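Local coordinates for nicotinate phosphoribosyltransferase (Porphyromonas gingivalis, PDB 2IM5), which probably catalyses the ATP-assisted joining of nicotinate to the ribose phosphate of phosphoribosyl diphosphate, giving nicotinate mononucleotide for NAD biosynthesis, at residues 7-12 with 194-199; 11-16 with 119-124. One frame throughout, in Å; residues are numbered along the deposited sequence.

Interaction 1 (7-12 with 194-199); sequences ILDTDL and TSNVHL
The side chains of D9 and N196 meet where the loop 7-12 lies along the start of helix 197-203, with N196 as the N-cap of that helix. Their carboxylate and amide planes are only 26° apart, and ND2 of N196 donates to OD1 of D9 over 2.9 Å, nearly in line with the C-O bond. The other amide atom, OD1 of N196, accepts from N of L199 at 3.0 Å from above the carbonyl plane, so both ends of the amide are used and its rotation is fixed. D9 has a further partner in R170, which forms a salt bridge with its OD2.

Backbone bonds also join the two segments. N of V197 donates to O of T10 at 3.2 Å, and N of L12 reaches O of S195 at 2.9 Å, a pairing that amounts to a single bridge between D11 and N196. V197 stands between two leucines: CG1 lies 4.1 Å from CD1 of L8, while CG2 approaches CA of L12 at 3.8 Å. The S195 hydroxyl, swung away from its own amide nitrogen (chi1 -178°), donates from OG to OD1 of D11 over 2.7 Å, arriving 38° out of the carboxylate plane.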
loop_
_atom_site.group_PDB
_atom_site.type_symbol
_atom_site.label_atom_id
_atom_site.label_comp_id
_atom_site.label_asym_id
_atom_site.label_seq_id
_atom_site.Cartn_x
_atom_site.Cartn_y
_atom_site.Cartn_z
ATOM N N ILE A 7 -13.174 1.059 11.666
ATOM C CA ILE A 7 -12.059 0.134 11.728
ATOM C C ILE A 7 -11.720 -0.333 10.306
ATOM O O ILE A 7 -10.670 -0.918 10.076
ATOM C CB ILE A 7 -12.395 -1.061 12.656
ATOM C CG1 ILE A 7 -11.103 -1.654 13.215
ATOM C CG2 ILE A 7 -13.183 -2.120 11.905
ATOM C CD1 ILE A 7 -11.319 -2.518 14.446
ATOM N N LEU A 8 -12.611 -0.055 9.352
ATOM C CA LEU A 8 -12.387 -0.427 7.956
ATOM C C LEU A 8 -11.776 0.723 7.160
ATOM O O LEU A 8 -11.494 0.580 5.970
ATOM C CB LEU A 8 -13.693 -0.860 7.283
ATOM C CG LEU A 8 -14.434 -2.087 7.810
ATOM C CD1 LEU A 8 -15.546 -2.442 6.829
ATOM C CD2 LEU A 8 -13.468 -3.261 7.980
ATOM N N ASP A 9 -11.572 1.866 7.808
ATOM C CA ASP A 9 -10.972 3.014 7.128
ATOM C C ASP A 9 -9.464 2.779 7.100
ATOM O O ASP A 9 -8.705 3.344 7.891
ATOM C CB ASP A 9 -11.315 4.316 7.866
ATOM C CG ASP A 9 -10.876 5.563 7.105
ATOM O OD1 ASP A 9 -10.599 5.472 5.891
ATOM O OD2 ASP A 9 -10.821 6.648 7.720
ATOM N N THR A 10 -9.052 1.915 6.178
ATOM C CA THR A 10 -7.655 1.543 6.004
ATOM C C THR A 10 -7.542 0.874 4.636
ATOM O O THR A 10 -8.549 0.701 3.937
ATOM C CB THR A 10 -7.216 0.552 7.116
ATOM O OG1 THR A 10 -5.818 0.260 6.994
ATOM C CG2 THR A 10 -8.008 -0.740 7.019
ATOM N N ASP A 11 -6.325 0.508 4.247
ATOM C CA ASP A 11 -6.115 -0.141 2.959
ATOM C C ASP A 11 -6.367 -1.640 3.002
ATOM O O ASP A 11 -6.114 -2.298 4.010
ATOM C CB ASP A 11 -4.699 0.114 2.450
ATOM C CG ASP A 11 -4.531 1.512 1.902
ATOM O OD1 ASP A 11 -5.337 1.907 1.037
ATOM O OD2 ASP A 11 -3.593 2.210 2.331
ATOM N N LEU A 12 -6.866 -2.171 1.891
ATOM C CA LEU A 12 -7.150 -3.595 1.791
ATOM C C LEU A 12 -5.939 -4.450 2.149
ATOM O O LEU A 12 -6.056 -5.426 2.882
ATOM C CB LEU A 12 -7.596 -3.939 0.370
ATOM C CG LEU A 12 -7.696 -5.441 0.077
ATOM C CD1 LEU A 12 -8.815 -6.048 0.920
ATOM C CD2 LEU A 12 -7.958 -5.665 -1.412
ATOM N N THR A 194 -11.677 0.625 -5.013
ATOM C CA THR A 194 -10.829 1.419 -4.135
ATOM C C THR A 194 -10.122 0.548 -3.103
ATOM O O THR A 194 -10.609 -0.523 -2.726
ATOM C CB THR A 194 -11.642 2.483 -3.380
ATOM O OG1 THR A 194 -10.774 3.215 -2.500
ATOM C CG2 THR A 194 -12.737 1.824 -2.564
ATOM N N SER A 195 -8.971 1.027 -2.655
ATOM C CA SER A 195 -8.185 0.317 -1.672
ATOM C C SER A 195 -8.770 0.537 -0.281
ATOM O O SER A 195 -8.600 -0.299 0.611
ATOM C CB SER A 195 -6.737 0.802 -1.732
ATOM O OG SER A 195 -5.932 0.089 -0.818
ATOM N N ASN A 196 -9.463 1.664 -0.106
ATOM C CA ASN A 196 -10.081 2.004 1.175
ATOM C C ASN A 196 -11.309 1.122 1.392
ATOM O O ASN A 196 -12.361 1.341 0.779
ATOM C CB ASN A 196 -10.492 3.476 1.184
ATOM C CG ASN A 196 -10.931 3.944 2.549
ATOM O OD1 ASN A 196 -11.763 3.308 3.203
ATOM N ND2 ASN A 196 -10.376 5.068 2.993
ATOM N N VAL A 197 -11.181 0.134 2.270
ATOM C CA VAL A 197 -12.277 -0.806 2.527
ATOM C C VAL A 197 -13.555 -0.134 3.024
ATOM O O VAL A 197 -14.659 -0.508 2.613
ATOM C CB VAL A 197 -11.838 -1.898 3.525
ATOM C CG1 VAL A 197 -12.924 -2.964 3.658
ATOM C CG2 VAL A 197 -10.528 -2.520 3.050
ATOM N N HIS A 198 -13.402 0.858 3.899
ATOM C CA HIS A 198 -14.537 1.599 4.432
ATOM C C HIS A 198 -15.336 2.317 3.337
ATOM O O HIS A 198 -16.572 2.233 3.291
ATOM C CB HIS A 198 -14.066 2.630 5.458
ATOM C CG HIS A 198 -15.078 3.693 5.749
ATOM N ND1 HIS A 198 -16.335 3.413 6.245
ATOM C CD2 HIS A 198 -15.021 5.040 5.607
ATOM C CE1 HIS A 198 -17.007 4.540 6.400
ATOM N NE2 HIS A 198 -16.232 5.542 6.019
ATOM N N LEU A 199 -14.634 3.030 2.461
ATOM C CA LEU A 199 -15.305 3.750 1.396
ATOM C C LEU A 199 -15.862 2.815 0.321
ATOM O O LEU A 199 -16.799 3.171 -0.391
ATOM C CB LEU A 199 -14.357 4.787 0.792
ATOM C CG LEU A 199 -14.018 5.916 1.780
ATOM C CD1 LEU A 199 -13.098 6.935 1.125
ATOM C CD2 LEU A 199 -15.316 6.590 2.257
#

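Interaction 2 (11-16 with 119-124)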
loop_
_atom_site.group_PDB
_atom_site.type_symbol
_atom_site.label_atom_id
_atom_site.label_comp_id
_atom_site.label_asym_id
_atom_site.label_seq_id
_atom_site.Cartn_x
_atom_site.Cartn_y
_atom_site.Cartn_z
ATOM N N ASP A 11 -6.325 0.508 4.247
ATOM C CA ASP A 11 -6.115 -0.141 2.959
ATOM C C ASP A 11 -6.367 -1.640 3.002
ATOM O O ASP A 11 -6.114 -2.298 4.010
ATOM C CB ASP A 11 -4.699 0.114 2.450
ATOM C CG ASP A 11 -4.531 1.512 1.902
ATOM O OD1 ASP A 11 -5.337 1.907 1.037
ATOM O OD2 ASP A 11 -3.593 2.210 2.331
ATOM N N LEU A 12 -6.866 -2.171 1.891
ATOM C CA LEU A 12 -7.150 -3.595 1.791
ATOM C C LEU A 12 -5.939 -4.450 2.149
ATOM O O LEU A 12 -6.056 -5.426 2.882
ATOM C CB LEU A 12 -7.596 -3.939 0.370
ATOM C CG LEU A 12 -7.696 -5.441 0.077
ATOM C CD1 LEU A 12 -8.815 -6.048 0.920
ATOM C CD2 LEU A 12 -7.958 -5.665 -1.412
ATOM N N TYR A 13 -4.768 -4.071 1.646
ATOM C CA TYR A 13 -3.576 -4.864 1.894
ATOM C C TYR A 13 -3.215 -5.029 3.363
ATOM O O TYR A 13 -2.511 -5.971 3.722
ATOM C CB TYR A 13 -2.386 -4.316 1.089
ATOM C CG TYR A 13 -1.714 -3.079 1.649
ATOM C CD1 TYR A 13 -0.738 -3.179 2.646
ATOM C CD2 TYR A 13 -2.022 -1.812 1.153
ATOM C CE1 TYR A 13 -0.082 -2.048 3.125
ATOM C CE2 TYR A 13 -1.373 -0.672 1.627
ATOM C CZ TYR A 13 -0.400 -0.797 2.613
ATOM O OH TYR A 13 0.261 0.327 3.074
ATOM N N LYS A 14 -3.696 -4.130 4.218
ATOM C CA LYS A 14 -3.409 -4.243 5.642
ATOM C C LYS A 14 -4.110 -5.489 6.185
ATOM O O LYS A 14 -3.555 -6.211 7.018
ATOM C CB LYS A 14 -3.875 -2.987 6.388
ATOM C CG LYS A 14 -3.179 -1.690 5.932
ATOM C CD LYS A 14 -1.818 -1.444 6.600
ATOM C CE LYS A 14 -0.778 -2.521 6.274
ATOM N NZ LYS A 14 0.594 -2.163 6.759
ATOM N N PHE A 15 -5.323 -5.757 5.700
ATOM C CA PHE A 15 -6.065 -6.935 6.148
ATOM C C PHE A 15 -5.561 -8.222 5.498
ATOM O O PHE A 15 -5.424 -9.245 6.168
ATOM C CB PHE A 15 -7.565 -6.795 5.861
ATOM C CG PHE A 15 -8.248 -5.744 6.683
ATOM C CD1 PHE A 15 -7.988 -5.618 8.039
ATOM C CD2 PHE A 15 -9.179 -4.892 6.104
ATOM C CE1 PHE A 15 -8.645 -4.661 8.809
ATOM C CE2 PHE A 15 -9.842 -3.930 6.872
ATOM C CZ PHE A 15 -9.570 -3.819 8.229
ATOM N N THR A 16 -5.285 -8.186 4.197
ATOM C CA THR A 16 -4.813 -9.388 3.519
ATOM C C THR A 16 -3.432 -9.807 4.017
ATOM O O THR A 16 -3.150 -10.998 4.172
ATOM C CB THR A 16 -4.782 -9.208 1.975
ATOM O OG1 THR A 16 -3.917 -8.118 1.627
ATOM C CG2 THR A 16 -6.181 -8.925 1.451
ATOM N N TRP A 119 -1.480 -0.504 11.979
ATOM C CA TRP A 119 -1.313 0.902 12.346
ATOM C C TRP A 119 -0.907 1.813 11.185
ATOM O O TRP A 119 -1.322 2.968 11.127
ATOM C CB TRP A 119 -0.235 1.062 13.435
ATOM C CG TRP A 119 -0.630 0.687 14.831
ATOM C CD1 TRP A 119 -0.128 -0.347 15.572
ATOM C CD2 TRP A 119 -1.549 1.386 15.686
ATOM N NE1 TRP A 119 -0.668 -0.329 16.834
ATOM C CE2 TRP A 119 -1.545 0.720 16.934
ATOM C CE3 TRP A 119 -2.369 2.512 15.520
ATOM C CZ2 TRP A 119 -2.331 1.140 18.015
ATOM C CZ3 TRP A 119 -3.152 2.934 16.593
ATOM C CH2 TRP A 119 -3.126 2.246 17.829
ATOM N N GLU A 120 -0.096 1.294 10.263
ATOM C CA GLU A 120 0.428 2.091 9.150
ATOM C C GLU A 120 -0.475 3.101 8.450
ATOM O O GLU A 120 -0.255 4.311 8.558
ATOM C CB GLU A 120 1.041 1.196 8.070
ATOM C CG GLU A 120 1.816 2.008 7.021
ATOM C CD GLU A 120 1.898 1.329 5.660
ATOM O OE1 GLU A 120 1.423 0.181 5.542
ATOM O OE2 GLU A 120 2.432 1.943 4.706
ATOM N N THR A 121 -1.461 2.604 7.708
ATOM C CA THR A 121 -2.355 3.472 6.958
ATOM C C THR A 121 -3.138 4.472 7.808
ATOM O O THR A 121 -3.174 5.656 7.486
ATOM C CB THR A 121 -3.327 2.639 6.080
ATOM O OG1 THR A 121 -2.583 1.969 5.052
ATOM C CG2 THR A 121 -4.358 3.542 5.410
ATOM N N PRO A 122 -3.775 4.014 8.902
ATOM C CA PRO A 122 -4.532 4.942 9.747
ATOM C C PRO A 122 -3.651 6.070 10.298
ATOM O O PRO A 122 -4.033 7.242 10.265
ATOM C CB PRO A 122 -5.067 4.039 10.855
ATOM C CG PRO A 122 -5.201 2.711 10.174
ATOM C CD PRO A 122 -3.940 2.626 9.371
ATOM N N ILE A 123 -2.470 5.718 10.800
ATOM C CA ILE A 123 -1.561 6.724 11.345
ATOM C C ILE A 123 -1.133 7.755 10.303
ATOM O O ILE A 123 -1.108 8.949 10.588
ATOM C CB ILE A 123 -0.305 6.071 11.981
ATOM C CG1 ILE A 123 -0.710 5.355 13.277
ATOM C CG2 ILE A 123 0.764 7.132 12.263
ATOM C CD1 ILE A 123 0.453 4.734 14.045
ATOM N N LEU A 124 -0.805 7.304 9.096
ATOM C CA LEU A 124 -0.402 8.236 8.053
ATOM C C LEU A 124 -1.574 9.142 7.661
ATOM O O LEU A 124 -1.398 10.347 7.463
ATOM C CB LEU A 124 0.123 7.477 6.827
ATOM C CG LEU A 124 1.495 6.809 7.004
ATOM C CD1 LEU A 124 1.778 5.905 5.818
ATOM C CD2 LEU A 124 2.582 7.864 7.154
#
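At the edge of the Y13 ring, near its plane, sits OE1 of E120, while CG of K14 lies over one face of the ring, 4.2 Å above the plane and offset toward the rim. Ring and carboxylate planes are turned 61° apart, and OH of Y13 donates to OE1 of E120 over 2.7 Å from above the carboxylate plane. The same oxygen takes a second bond: NZ of K14 lies 2.8 Å from OE1 of E120 in a salt bridge directed at the anti lone pair. K14 reaches it through a chain bent at chi2 and chi3, whereas E120 is extended beyond CG.

The charges continue beyond this pair. NZ of K14 also forms a salt bridge with E214, and OE2 of E120 forms one with R168. Beside them, OG1 of T121 donates to OD2 of D11 at 2.9 Å, on the anti side and tilted out of the carboxylate plane, while OD1 of D11 is taken by S195.

The axes of segments 12-16 and 120-124 approach to 10.9 Å, their directions 150° apart, and Y13, K14 and E120 span the gap: a buried polar network between the N-terminal parts of helices 12-24 and 120-134, within the N-terminal domain range of the NAPRTase family.

Overall arrangement
From the N terminus, the chain enters the loop 7-12 and turns directly into helix 12-24, so both contacts start from one stretch. Interaction 2 closes the shorter loop, with 102 residues between its segments, at the N-terminal part of helix 120-134. Interaction 1 closes later, after 181 intervening residues, where strand 191-194 of the parallel sheet leads into helix 197-203. The loop of interaction 2 lies wholly within that of interaction 1, the two sharing D11 and L12 at their start. The centres lie 8 Å apart, and T10 packs against T121 and P122. The carboxylate of D11 is shared, one oxygen going to S195 after strand 191-194 and the other to T121 on helix 120-134, tying the N-terminal helices to the parallel-sheet part of the fold.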